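Local coordinates for protein blood group a-and b-cleaving endo-beta-galactosidase (Streptococcus pneumoniae, PDB 2YGL) that probably binds carbohydrate through tandem CBM51 modules of a family 98 endo-beta-galactosidase that cleaves blood group A and B antigens, at residues R105-I110 with V115-V120; I146-F151 with V161-A166; D214-P219 with G270-A275; K227-L230 with K235-E238. All blocks are in the same frame, centred on the assembly; numbering follows the deposited sequence.

How the contacts relate
Both contact 1 and contact 2 belong to the N-terminal module. Contact 1 closes the short hairpin loop between 105-110 and 115-120, and contact 2 then opens and closes around residues 152-160, three of which serve the calcium site. They run in series, with centres about 10 Å apart, and meet where strands 105-110 and 145-151 lie side by side in one sheet. In the C-terminal module, contact 3 closes a long loop between 214-219 and 270-275, inside which contact 4, the 227-230/235-238 hairpin, is nested; their centres lie about 9 Å apart and they touch. The two pairs sit on opposite sides of the chain's centre, their nearest atoms about 37 Å apart.

Contact 1 (R105-I110 with V115-V120); sequences RIEIEI and VYSSSV
An antiparallel hairpin at the edge of a five-stranded sheet brings Ile108 opposite both Val115 and Tyr116, the signature of a classic beta bulge. The axes of strands 105-110 and 115-117 approach to 4.7 Å at 174°. Ile108 O accepts two bonds, from Val115 N at 2.8 Å and from Tyr116 N at 3.2 Å, while Ile108 N returns one to Tyr116 O at 2.9 Å. Both amides of the bulge thus converge on a single carbonyl oxygen.

Beyond Ser117 the regular pairing gives way to a type I turn from Ser117 to Val120, and a side chain takes over. Ser118 OG stands between its own N and carbonyl carbon (chi1 62°), where it receives the nearly straight bond from Ile106 N, 2.9 Å at 176°. Ser118 N donates in return to Ile106 O at 3.0 Å.

On the face carrying Ile108 and Tyr116, Val115 CG2 packs obliquely on Ile108 CG2 at 3.8 Å and also reaches Ile110 CD1, whose side chain it meets at about a right angle; Ile135 of strand 133-138 covers Ile108 and Tyr116 from beyond. On the other face, Glu107 CG lies beside Ser117 OG. Arg105, bent at chi3, turns NE onto Glu107 OE2 in a 2.8 Å salt bridge that meets the carboxylate from well above its plane, and its guanidinium also makes a cation-pi contact with Phe151. Lys149 holds Glu109 by a further salt bridge. The arrangement is that of a bulged edge hairpin in a beta-sandwich, one face apolar and turned inward, the other charged.

Contact 2 (I146-F151 with V161-A166); sequences ISLKSF and VVFADA
Leu148 and Phe163 face each other across two strands too far apart to pair as neighbours: the axes of 146-151 and 161-164 come no closer than 9.1 Å, at an angle of 149°, and the nearest CA atoms, Ser150 to Val161, are 7.3 Å apart. The strands belong to two facing layers, each paired with other strands, and side chains pointing toward each other bridge the space.

The principal one is Leu148. Its CD2 methyl lies over one face of the Phe163 ring, 3.7 Å from the centroid and 16° off the normal, a CH-pi contact displaced toward the rim on the CG side, where CD2 to CG is 3.6 Å. CB and CG of the leucine continue across the same ring, with CB 3.7 Å from Phe163 CZ, so that the two groups slide past each other in opposite directions. Phe163 CG stands anti to its carbonyl carbon (chi1 -59°), which swings the ring toward strand 146-151, where Leu148 lies over its face. Farther along, Ser150 CB rests against both methyls of Val161, CG2 at 4.0 Å.

Around this pair, Ile106 of strand 105-110 and Thr85 and Ile87 of strand 82-87 also pack on Phe163, and Leu148 also touches Ile108 and Leu9. Strand 145-151 lies between strands 69-74 and 105-110 in one sheet, whereas strand 160-171 pairs with strands 4-8, 60-64 and 82-87 in the other; the chain joining the two layers carries Ala152, His155 and Asp159 of the calcium site.

Contact 3 (D214-P219 with G270-A275); sequences DKPFTP and GIDRSA
Pro216, at the N-cap position of helix 217-221, faces Asp272, the first residue of a type I turn that ends at Ala275 just past strand 262-271, with their CA atoms 6.6 Å apart. The contact is small, 122 Å² in all, and consists of two proline rings against a carboxylate and a hydroxyl.

Pro216 crosses the Asp272 side chain obliquely: its CB is 3.6 Å from Asp272 CG, and its CG lies 3.9 Å from both OD1 and OD2. Asp272 CG is anti to the backbone N (chi1 -164°), which carries the carboxylate out toward the proline. A turn of helix onward, Pro219 CG touches Ser274 OG at 3.8 Å.

What holds the carboxylate in place comes largely from its own turn. Asp272 OD1 accepts from Ser274 N at 3.0 Å, forming an Asx turn, and from Ser274 OG at 2.8 Å; the two donors arrive from opposite faces of the carboxylate plane, the amide on the anti side. The backbone bond from Ala275 N to Asp272 O, 3.1 Å, closes the type I turn. The second oxygen, OD2, takes a bond from Lys229 N of the neighbouring hairpin, where Ile228 packs on both Pro216 and Asp272.

Three donors directed at its two oxygens hold the buried carboxylate in place and probably favour its ionised form; toward Pro216 it makes only van der Waals contact.

Contact 4 (K227-L230 with K235-E238); sequences KIKL and KEVE
Leu230 and Val237 exchange two backbone bonds across these strands: Leu230 N to Val237 O at 3.0 Å and Val237 N to Leu230 O at 2.8 Å. Next to this hydrogen-bonded pair, Lys229 and Glu238 form a non-hydrogen-bonded one, their CA atoms 4.3 Å apart, and backbone bonding between Ile228 and Phe239 continues the pairing. The side chains of Lys229 and Glu238 leave by the same face and cross obliquely, with Lys229 CE 3.6 Å from Glu238 CG. The lysine, bent at chi3 (-73°), lifts NZ between two acids without closing a salt bridge to either, standing 4.5 Å from both Glu236 OE1 and Glu238 OE2.

The geometry is that of a two-stranded antiparallel hairpin, axes at 159°, flanking the main sheets of the C-terminal NPCBM module. At its open end two waters lie between Glu238 OE2 and Lys227. One accepts from Lys227 N at 3.0 Å and donates to Glu238 OE2; the other lies 2.7 Å from Lys227 O and 2.8 Å from Glu238 OE2.

Farther out, Arg273 NE forms a salt bridge with Glu236 OE2, and Asn240 OD1 receives Lys227 NZ. On the inner side, Ile228 and Leu230 lie against Val344 of strand 343-352, with Ala314 also touching Leu230.

Contact 1 (R105-I110 with V115-V120)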
loop_
_atom_site.group_PDB
_atom_site.type_symbol
_atom_site.label_atom_id
_atom_site.label_comp_id
_atom_site.label_asym_id
_atom_site.label_seq_id
_atom_site.Cartn_x
_atom_site.Cartn_y
_atom_site.Cartn_z
ATOM N N ARG A 105 -30.067 17.160 -0.052
ATOM C CA ARG A 105 -28.826 16.725 0.580
ATOM C C ARG A 105 -28.071 15.691 -0.256
ATOM O O ARG A 105 -28.676 14.836 -0.902
ATOM C CB ARG A 105 -29.150 16.131 1.953
ATOM C CG ARG A 105 -27.995 16.077 2.923
ATOM C CD ARG A 105 -28.489 15.826 4.345
ATOM N NE ARG A 105 -28.983 14.467 4.563
ATOM C CZ ARG A 105 -30.270 14.124 4.608
ATOM N NH1 ARG A 105 -31.221 15.034 4.445
ATOM N NH2 ARG A 105 -30.608 12.864 4.827
ATOM N N ILE A 106 -26.743 15.786 -0.236
ATOM C CA ILE A 106 -25.875 14.743 -0.776
ATOM C C ILE A 106 -24.915 14.294 0.324
ATOM O O ILE A 106 -24.279 15.126 0.978
ATOM C CB ILE A 106 -25.082 15.214 -2.029
ATOM C CG1 ILE A 106 -26.040 15.584 -3.170
ATOM C CG2 ILE A 106 -24.101 14.126 -2.491
ATOM C CD1 ILE A 106 -25.387 16.335 -4.328
ATOM N N GLU A 107 -24.821 12.983 0.526
ATOM C CA GLU A 107 -23.937 12.423 1.542
ATOM C C GLU A 107 -22.998 11.364 0.981
ATOM O O GLU A 107 -23.312 10.694 -0.006
ATOM C CB GLU A 107 -24.745 11.807 2.686
ATOM C CG GLU A 107 -25.498 12.802 3.553
ATOM C CD GLU A 107 -26.411 12.124 4.565
ATOM O OE1 GLU A 107 -26.621 10.893 4.471
ATOM O OE2 GLU A 107 -26.923 12.831 5.459
ATOM N N ILE A 108 -21.839 11.230 1.623
ATOM C CA ILE A 108 -20.942 10.105 1.390
ATOM C C ILE A 108 -20.834 9.320 2.692
ATOM O O ILE A 108 -20.583 9.892 3.757
ATOM C CB ILE A 108 -19.542 10.549 0.886
ATOM C CG1 ILE A 108 -19.655 11.415 -0.382
ATOM C CG2 ILE A 108 -18.628 9.336 0.655
ATOM C CD1 ILE A 108 -20.280 10.720 -1.602
ATOM N N GLU A 109 -21.048 8.013 2.591
ATOM C CA GLU A 109 -21.085 7.128 3.745
ATOM C C GLU A 109 -20.080 5.996 3.564
ATOM O O GLU A 109 -19.983 5.413 2.481
ATOM C CB GLU A 109 -22.499 6.563 3.904
ATOM C CG GLU A 109 -22.740 5.725 5.147
ATOM C CD GLU A 109 -24.200 5.325 5.298
ATOM O OE1 GLU A 109 -25.058 6.222 5.434
ATOM O OE2 GLU A 109 -24.490 4.111 5.277
ATOM N N ILE A 110 -19.324 5.706 4.621
ATOM C CA ILE A 110 -18.418 4.556 4.640
ATOM C C ILE A 110 -18.742 3.668 5.839
ATOM O O ILE A 110 -18.660 4.113 6.989
ATOM C CB ILE A 110 -16.922 4.973 4.674
ATOM C CG1 ILE A 110 -16.552 5.782 3.425
ATOM C CG2 ILE A 110 -16.022 3.737 4.799
ATOM C CD1 ILE A 110 -15.206 6.490 3.510
ATOM N N VAL A 115 -19.411 10.301 6.246
ATOM C CA VAL A 115 -18.083 10.920 6.210
ATOM C C VAL A 115 -18.086 12.279 5.506
ATOM O O VAL A 115 -17.133 13.052 5.625
ATOM C CB VAL A 115 -16.999 9.973 5.624
ATOM C CG1 VAL A 115 -16.735 8.817 6.586
ATOM C CG2 VAL A 115 -17.391 9.459 4.239
ATOM N N TYR A 116 -19.167 12.555 4.781
ATOM C CA TYR A 116 -19.430 13.878 4.227
ATOM C C TYR A 116 -20.932 14.125 4.125
ATOM O O TYR A 116 -21.694 13.235 3.742
ATOM C CB TYR A 116 -18.774 14.067 2.851
ATOM C CG TYR A 116 -19.239 15.327 2.143
ATOM C CD1 TYR A 116 -20.376 15.315 1.329
ATOM C CD2 TYR A 116 -18.563 16.533 2.307
ATOM C CE1 TYR A 116 -20.818 16.471 0.692
ATOM C CE2 TYR A 116 -18.998 17.694 1.674
ATOM C CZ TYR A 116 -20.125 17.652 0.869
ATOM O OH TYR A 116 -20.561 18.791 0.239
ATOM N N SER A 117 -21.341 15.343 4.466
ATOM C CA SER A 117 -22.709 15.795 4.253
ATOM C C SER A 117 -22.701 17.223 3.728
ATOM O O SER A 117 -21.977 18.076 4.243
ATOM C CB SER A 117 -23.522 15.713 5.546
ATOM O OG SER A 117 -24.860 16.124 5.323
ATOM N N SER A 118 -23.514 17.475 2.704
ATOM C CA SER A 118 -23.636 18.807 2.112
ATOM C C SER A 118 -24.403 19.786 3.010
ATOM O O SER A 118 -24.438 20.984 2.731
ATOM C CB SER A 118 -24.296 18.723 0.730
ATOM O OG SER A 118 -25.614 18.205 0.812
ATOM N N SER A 119 -25.005 19.271 4.083
ATOM C CA SER A 119 -25.796 20.078 5.025
ATOM C C SER A 119 -24.997 21.195 5.687
ATOM O O SER A 119 -25.544 22.255 5.993
ATOM C CB SER A 119 -26.397 19.192 6.116
ATOM O OG SER A 119 -27.231 18.200 5.559
ATOM N N VAL A 120 -23.710 20.937 5.907
ATOM C CA VAL A 120 -22.804 21.867 6.581
ATOM C C VAL A 120 -22.667 23.184 5.805
ATOM O O VAL A 120 -22.872 24.268 6.360
ATOM C CB VAL A 120 -21.405 21.213 6.810
ATOM C CG1 VAL A 120 -20.438 22.182 7.489
ATOM C CG2 VAL A 120 -21.539 19.935 7.627
#

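Contact 2 (I146-F151 with V161-A166)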
loop_
_atom_site.group_PDB
_atom_site.type_symbol
_atom_site.label_atom_id
_atom_site.label_comp_id
_atom_site.label_asym_id
_atom_site.label_seq_id
_atom_site.Cartn_x
_atom_site.Cartn_y
_atom_site.Cartn_z
ATOM N N ILE A 146 -18.252 1.889 0.442
ATOM C CA ILE A 146 -18.478 3.324 0.280
ATOM C C ILE A 146 -19.790 3.571 -0.472
ATOM O O ILE A 146 -20.076 2.911 -1.477
ATOM C CB ILE A 146 -17.263 4.056 -0.382
ATOM C CG1 ILE A 146 -17.450 5.580 -0.322
ATOM C CG2 ILE A 146 -17.011 3.556 -1.815
ATOM C CD1 ILE A 146 -16.185 6.391 -0.581
ATOM N N SER A 147 -20.584 4.511 0.035
ATOM C CA SER A 147 -21.908 4.790 -0.511
ATOM C C SER A 147 -22.089 6.243 -0.931
ATOM O O SER A 147 -21.792 7.170 -0.170
ATOM C CB SER A 147 -22.995 4.395 0.491
ATOM O OG SER A 147 -23.190 2.994 0.491
ATOM N N LEU A 148 -22.583 6.417 -2.155
ATOM C CA LEU A 148 -22.930 7.721 -2.703
ATOM C C LEU A 148 -24.438 7.925 -2.566
ATOM O O LEU A 148 -25.229 7.239 -3.222
ATOM C CB LEU A 148 -22.498 7.811 -4.172
ATOM C CG LEU A 148 -21.054 8.198 -4.533
ATOM C CD1 LEU A 148 -19.991 7.392 -3.783
ATOM C CD2 LEU A 148 -20.848 8.077 -6.037
ATOM N N LYS A 149 -24.826 8.864 -1.707
ATOM C CA LYS A 149 -26.230 9.071 -1.356
ATOM C C LYS A 149 -26.724 10.450 -1.781
ATOM O O LYS A 149 -26.044 11.451 -1.559
ATOM C CB LYS A 149 -26.433 8.899 0.152
ATOM C CG LYS A 149 -26.033 7.531 0.696
ATOM C CD LYS A 149 -25.902 7.542 2.220
ATOM C CE LYS A 149 -27.253 7.484 2.920
ATOM N NZ LYS A 149 -27.113 7.637 4.396
ATOM N N SER A 150 -27.907 10.497 -2.389
ATOM C CA SER A 150 -28.518 11.770 -2.777
ATOM C C SER A 150 -29.993 11.832 -2.396
ATOM O O SER A 150 -30.764 10.912 -2.685
ATOM C CB SER A 150 -28.314 12.066 -4.268
ATOM O OG SER A 150 -28.765 11.001 -5.080
ATOM N N PHE A 151 -30.369 12.928 -1.740
ATOM C CA PHE A 151 -31.716 13.100 -1.200
ATOM C C PHE A 151 -32.523 14.107 -2.024
ATOM O O PHE A 151 -32.180 15.290 -2.093
ATOM C CB PHE A 151 -31.653 13.509 0.279
ATOM C CG PHE A 151 -31.140 12.421 1.194
ATOM C CD1 PHE A 151 -29.772 12.237 1.392
ATOM C CD2 PHE A 151 -32.029 11.582 1.864
ATOM C CE1 PHE A 151 -29.295 11.231 2.238
ATOM C CE2 PHE A 151 -31.563 10.573 2.715
ATOM C CZ PHE A 151 -30.192 10.399 2.900
ATOM N N VAL A 161 -28.362 14.597 -10.166
ATOM C CA VAL A 161 -27.166 14.640 -9.329
ATOM C C VAL A 161 -26.015 13.951 -10.045
ATOM O O VAL A 161 -26.143 12.809 -10.499
ATOM C CB VAL A 161 -27.396 14.001 -7.928
ATOM C CG1 VAL A 161 -26.073 13.791 -7.189
ATOM C CG2 VAL A 161 -28.326 14.867 -7.093
ATOM N N VAL A 162 -24.898 14.662 -10.158
ATOM C CA VAL A 162 -23.678 14.079 -10.698
ATOM C C VAL A 162 -22.550 14.092 -9.681
ATOM O O VAL A 162 -22.336 15.082 -8.969
ATOM C CB VAL A 162 -23.210 14.751 -12.018
ATOM C CG1 VAL A 162 -24.097 14.328 -13.180
ATOM C CG2 VAL A 162 -23.152 16.270 -11.884
ATOM N N PHE A 163 -21.851 12.967 -9.611
ATOM C CA PHE A 163 -20.619 12.859 -8.858
ATOM C C PHE A 163 -19.498 12.966 -9.892
ATOM O O PHE A 163 -18.955 11.958 -10.350
ATOM C CB PHE A 163 -20.580 11.534 -8.079
ATOM C CG PHE A 163 -21.725 11.366 -7.100
ATOM C CD1 PHE A 163 -22.961 10.874 -7.522
ATOM C CD2 PHE A 163 -21.566 11.702 -5.756
ATOM C CE1 PHE A 163 -24.022 10.723 -6.619
ATOM C CE2 PHE A 163 -22.620 11.552 -4.846
ATOM C CZ PHE A 163 -23.849 11.063 -5.282
ATOM N N ALA A 164 -19.190 14.204 -10.274
ATOM C CA ALA A 164 -18.228 14.493 -11.336
ATOM C C ALA A 164 -16.800 14.183 -10.906
ATOM O O ALA A 164 -16.382 14.561 -9.807
ATOM C CB ALA A 164 -18.344 15.947 -11.784
ATOM N N ASP A 165 -16.070 13.493 -11.782
ATOM C CA ASP A 165 -14.664 13.119 -11.559
ATOM C C ASP A 165 -14.470 12.166 -10.367
ATOM O O ASP A 165 -13.375 12.082 -9.796
ATOM C CB ASP A 165 -13.785 14.378 -11.424
ATOM C CG ASP A 165 -12.313 14.088 -11.630
ATOM O OD1 ASP A 165 -11.966 13.449 -12.644
ATOM O OD2 ASP A 165 -11.500 14.503 -10.776
ATOM N N ALA A 166 -15.530 11.437 -10.017
ATOM C CA ALA A 166 -15.536 10.556 -8.846
ATOM C C ALA A 166 -14.444 9.488 -8.915
ATOM O O ALA A 166 -14.442 8.645 -9.815
ATOM C CB ALA A 166 -16.909 9.917 -8.664
#

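Contact 3 (D214-P219 with G270-A275)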
loop_
_atom_site.group_PDB
_atom_site.type_symbol
_atom_site.label_atom_id
_atom_site.label_comp_id
_atom_site.label_asym_id
_atom_site.label_seq_id
_atom_site.Cartn_x
_atom_site.Cartn_y
_atom_site.Cartn_z
ATOM N N ASP A 214 25.062 -14.093 -2.310
ATOM C CA ASP A 214 24.083 -15.039 -2.864
ATOM C C ASP A 214 24.366 -16.509 -2.510
ATOM O O ASP A 214 23.837 -17.428 -3.148
ATOM C CB ASP A 214 23.923 -14.835 -4.382
ATOM C CG ASP A 214 23.546 -13.399 -4.742
ATOM O OD1 ASP A 214 22.873 -12.729 -3.935
ATOM O OD2 ASP A 214 23.922 -12.937 -5.833
ATOM N N LYS A 215 25.187 -16.714 -1.478
ATOM C CA LYS A 215 25.588 -18.043 -1.009
ATOM C C LYS A 215 25.764 -18.022 0.510
ATOM O O LYS A 215 26.095 -16.976 1.075
ATOM C CB LYS A 215 26.927 -18.468 -1.631
ATOM C CG LYS A 215 27.035 -18.347 -3.139
ATOM C CD LYS A 215 28.485 -18.392 -3.570
ATOM C CE LYS A 215 28.647 -17.883 -4.987
ATOM N NZ LYS A 215 30.073 -17.927 -5.414
ATOM N N PRO A 216 25.559 -19.177 1.177
ATOM C CA PRO A 216 25.958 -19.268 2.584
ATOM C C PRO A 216 27.480 -19.212 2.712
ATOM O O PRO A 216 28.189 -19.545 1.761
ATOM C CB PRO A 216 25.420 -20.637 3.024
ATOM C CG PRO A 216 25.214 -21.404 1.759
ATOM C CD PRO A 216 24.850 -20.387 0.723
ATOM N N PHE A 217 27.967 -18.787 3.876
ATOM C CA PHE A 217 29.390 -18.520 4.083
ATOM C C PHE A 217 30.318 -19.708 3.786
ATOM O O PHE A 217 31.203 -19.605 2.930
ATOM C CB PHE A 217 29.633 -17.994 5.507
ATOM C CG PHE A 217 31.049 -17.562 5.765
ATOM C CD1 PHE A 217 31.994 -18.473 6.228
ATOM C CD2 PHE A 217 31.438 -16.242 5.548
ATOM C CE1 PHE A 217 33.305 -18.078 6.479
ATOM C CE2 PHE A 217 32.754 -15.835 5.793
ATOM C CZ PHE A 217 33.688 -16.755 6.259
ATOM N N THR A 218 30.122 -20.820 4.493
ATOM C CA THR A 218 31.044 -21.957 4.393
ATOM C C THR A 218 31.042 -22.616 3.006
ATOM O O THR A 218 32.103 -22.729 2.395
ATOM C CB THR A 218 30.864 -22.970 5.558
ATOM O OG1 THR A 218 31.252 -22.340 6.783
ATOM C CG2 THR A 218 31.726 -24.221 5.357
ATOM N N PRO A 219 29.860 -23.036 2.497
ATOM C CA PRO A 219 29.850 -23.601 1.142
ATOM C C PRO A 219 30.386 -22.632 0.081
ATOM O O PRO A 219 31.109 -23.053 -0.822
ATOM C CB PRO A 219 28.371 -23.911 0.902
ATOM C CG PRO A 219 27.826 -24.154 2.267
ATOM C CD PRO A 219 28.539 -23.171 3.145
ATOM N N GLY A 270 17.932 -15.656 9.216
ATOM C CA GLY A 270 17.994 -16.890 9.997
ATOM C C GLY A 270 19.278 -17.655 9.750
ATOM O O GLY A 270 20.207 -17.142 9.127
ATOM N N ILE A 271 19.321 -18.891 10.238
ATOM C CA ILE A 271 20.487 -19.751 10.077
ATOM C C ILE A 271 20.309 -20.645 8.850
ATOM O O ILE A 271 19.284 -21.316 8.706
ATOM C CB ILE A 271 20.730 -20.600 11.347
ATOM C CG1 ILE A 271 21.025 -19.682 12.538
ATOM C CG2 ILE A 271 21.871 -21.589 11.138
ATOM C CD1 ILE A 271 20.568 -20.227 13.869
ATOM N N ASP A 272 21.305 -20.640 7.966
ATOM C CA ASP A 272 21.238 -21.432 6.737
ATOM C C ASP A 272 21.103 -22.917 7.051
ATOM O O ASP A 272 21.718 -23.421 7.996
ATOM C CB ASP A 272 22.452 -21.179 5.840
ATOM C CG ASP A 272 22.233 -21.665 4.412
ATOM O OD1 ASP A 272 22.487 -22.857 4.132
ATOM O OD2 ASP A 272 21.786 -20.857 3.571
ATOM N N ARG A 273 20.287 -23.604 6.255
ATOM C CA ARG A 273 19.988 -25.022 6.464
ATOM C C ARG A 273 21.227 -25.924 6.392
ATOM O O ARG A 273 21.228 -27.025 6.944
ATOM C CB ARG A 273 18.915 -25.501 5.471
ATOM C CG ARG A 273 17.605 -24.694 5.487
ATOM C CD ARG A 273 16.969 -24.617 6.877
ATOM N NE ARG A 273 16.503 -25.920 7.349
ATOM C CZ ARG A 273 16.277 -26.231 8.623
ATOM N NH1 ARG A 273 16.474 -25.339 9.588
ATOM N NH2 ARG A 273 15.850 -27.449 8.937
ATOM N N SER A 274 22.275 -25.444 5.730
ATOM C CA SER A 274 23.510 -26.204 5.547
ATOM C C SER A 274 24.435 -26.155 6.761
ATOM O O SER A 274 25.449 -26.851 6.796
ATOM C CB SER A 274 24.261 -25.699 4.310
ATOM O OG SER A 274 24.749 -24.379 4.511
ATOM N N ALA A 275 24.086 -25.333 7.748
ATOM C CA ALA A 275 24.925 -25.144 8.931
ATOM C C ALA A 275 25.024 -26.400 9.789
ATOM O O ALA A 275 24.092 -27.209 9.838
ATOM C CB ALA A 275 24.409 -23.984 9.768
#

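Contact 4 (K227-L230 with K235-E238)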
loop_
_atom_site.group_PDB
_atom_site.type_symbol
_atom_site.label_atom_id
_atom_site.label_comp_id
_atom_site.label_asym_id
_atom_site.label_seq_id
_atom_site.Cartn_x
_atom_site.Cartn_y
_atom_site.Cartn_z
ATOM N N LYS A 227 22.475 -22.038 -3.285
ATOM C CA LYS A 227 21.646 -20.905 -2.893
ATOM C C LYS A 227 21.387 -20.900 -1.389
ATOM O O LYS A 227 21.340 -21.957 -0.750
ATOM C CB LYS A 227 20.330 -20.896 -3.675
ATOM C CG LYS A 227 20.504 -20.510 -5.139
ATOM C CD LYS A 227 19.183 -20.532 -5.891
ATOM C CE LYS A 227 19.383 -20.063 -7.325
ATOM N NZ LYS A 227 18.112 -20.096 -8.095
ATOM N N ILE A 228 21.246 -19.699 -0.835
ATOM C CA ILE A 228 20.828 -19.512 0.552
ATOM C C ILE A 228 19.486 -20.215 0.777
ATOM O O ILE A 228 18.582 -20.118 -0.054
ATOM C CB ILE A 228 20.746 -18.002 0.902
ATOM C CG1 ILE A 228 22.154 -17.438 1.119
ATOM C CG2 ILE A 228 19.853 -17.752 2.122
ATOM C CD1 ILE A 228 22.253 -15.931 0.984
ATOM N N LYS A 229 19.378 -20.944 1.884
ATOM C CA LYS A 229 18.171 -21.703 2.193
ATOM C C LYS A 229 17.777 -21.501 3.651
ATOM O O LYS A 229 18.608 -21.619 4.551
ATOM C CB LYS A 229 18.384 -23.192 1.887
ATOM C CG LYS A 229 17.098 -24.005 1.745
ATOM C CD LYS A 229 17.379 -25.507 1.594
ATOM C CE LYS A 229 17.943 -25.853 0.219
ATOM N NZ LYS A 229 18.311 -27.297 0.103
ATOM N N LEU A 230 16.501 -21.194 3.868
ATOM C CA LEU A 230 15.975 -20.901 5.197
ATOM C C LEU A 230 14.665 -21.635 5.477
ATOM O O LEU A 230 14.009 -22.121 4.554
ATOM C CB LEU A 230 15.758 -19.391 5.347
ATOM C CG LEU A 230 17.002 -18.528 5.575
ATOM C CD1 LEU A 230 16.688 -17.053 5.368
ATOM C CD2 LEU A 230 17.544 -18.774 6.969
ATOM N N LYS A 235 8.908 -24.466 6.580
ATOM C CA LYS A 235 9.166 -25.016 5.248
ATOM C C LYS A 235 10.456 -24.447 4.660
ATOM O O LYS A 235 10.678 -23.236 4.696
ATOM C CB LYS A 235 7.988 -24.714 4.317
ATOM C CG LYS A 235 7.734 -25.766 3.243
ATOM C CD LYS A 235 6.982 -26.979 3.808
ATOM C CE LYS A 235 6.161 -27.687 2.735
ATOM N NZ LYS A 235 6.997 -28.216 1.618
ATOM N N GLU A 236 11.297 -25.324 4.116
ATOM C CA GLU A 236 12.573 -24.915 3.527
ATOM C C GLU A 236 12.364 -24.167 2.215
ATOM O O GLU A 236 11.664 -24.649 1.321
ATOM C CB GLU A 236 13.504 -26.114 3.324
ATOM C CG GLU A 236 14.079 -26.684 4.619
ATOM C CD GLU A 236 15.252 -27.633 4.395
ATOM O OE1 GLU A 236 15.343 -28.245 3.309
ATOM O OE2 GLU A 236 16.085 -27.773 5.313
ATOM N N VAL A 237 12.967 -22.983 2.119
ATOM C CA VAL A 237 12.835 -22.115 0.948
ATOM C C VAL A 237 14.201 -21.561 0.539
ATOM O O VAL A 237 14.935 -21.016 1.371
ATOM C CB VAL A 237 11.849 -20.935 1.210
ATOM C CG1 VAL A 237 11.710 -20.049 -0.029
ATOM C CG2 VAL A 237 10.480 -21.449 1.638
ATOM N N GLU A 238 14.533 -21.705 -0.744
ATOM C CA GLU A 238 15.767 -21.152 -1.297
ATOM C C GLU A 238 15.596 -19.697 -1.716
ATOM O O GLU A 238 14.527 -19.297 -2.179
ATOM C CB GLU A 238 16.239 -21.963 -2.501
ATOM C CG GLU A 238 16.830 -23.315 -2.155
ATOM C CD GLU A 238 17.454 -23.993 -3.355
ATOM O OE1 GLU A 238 16.761 -24.137 -4.386
ATOM O OE2 GLU A 238 18.635 -24.388 -3.266
HETATM O O HOH W 1 20.820 -24.457 -1.516
HETATM O O HOH W 2 21.351 -24.279 -4.908
#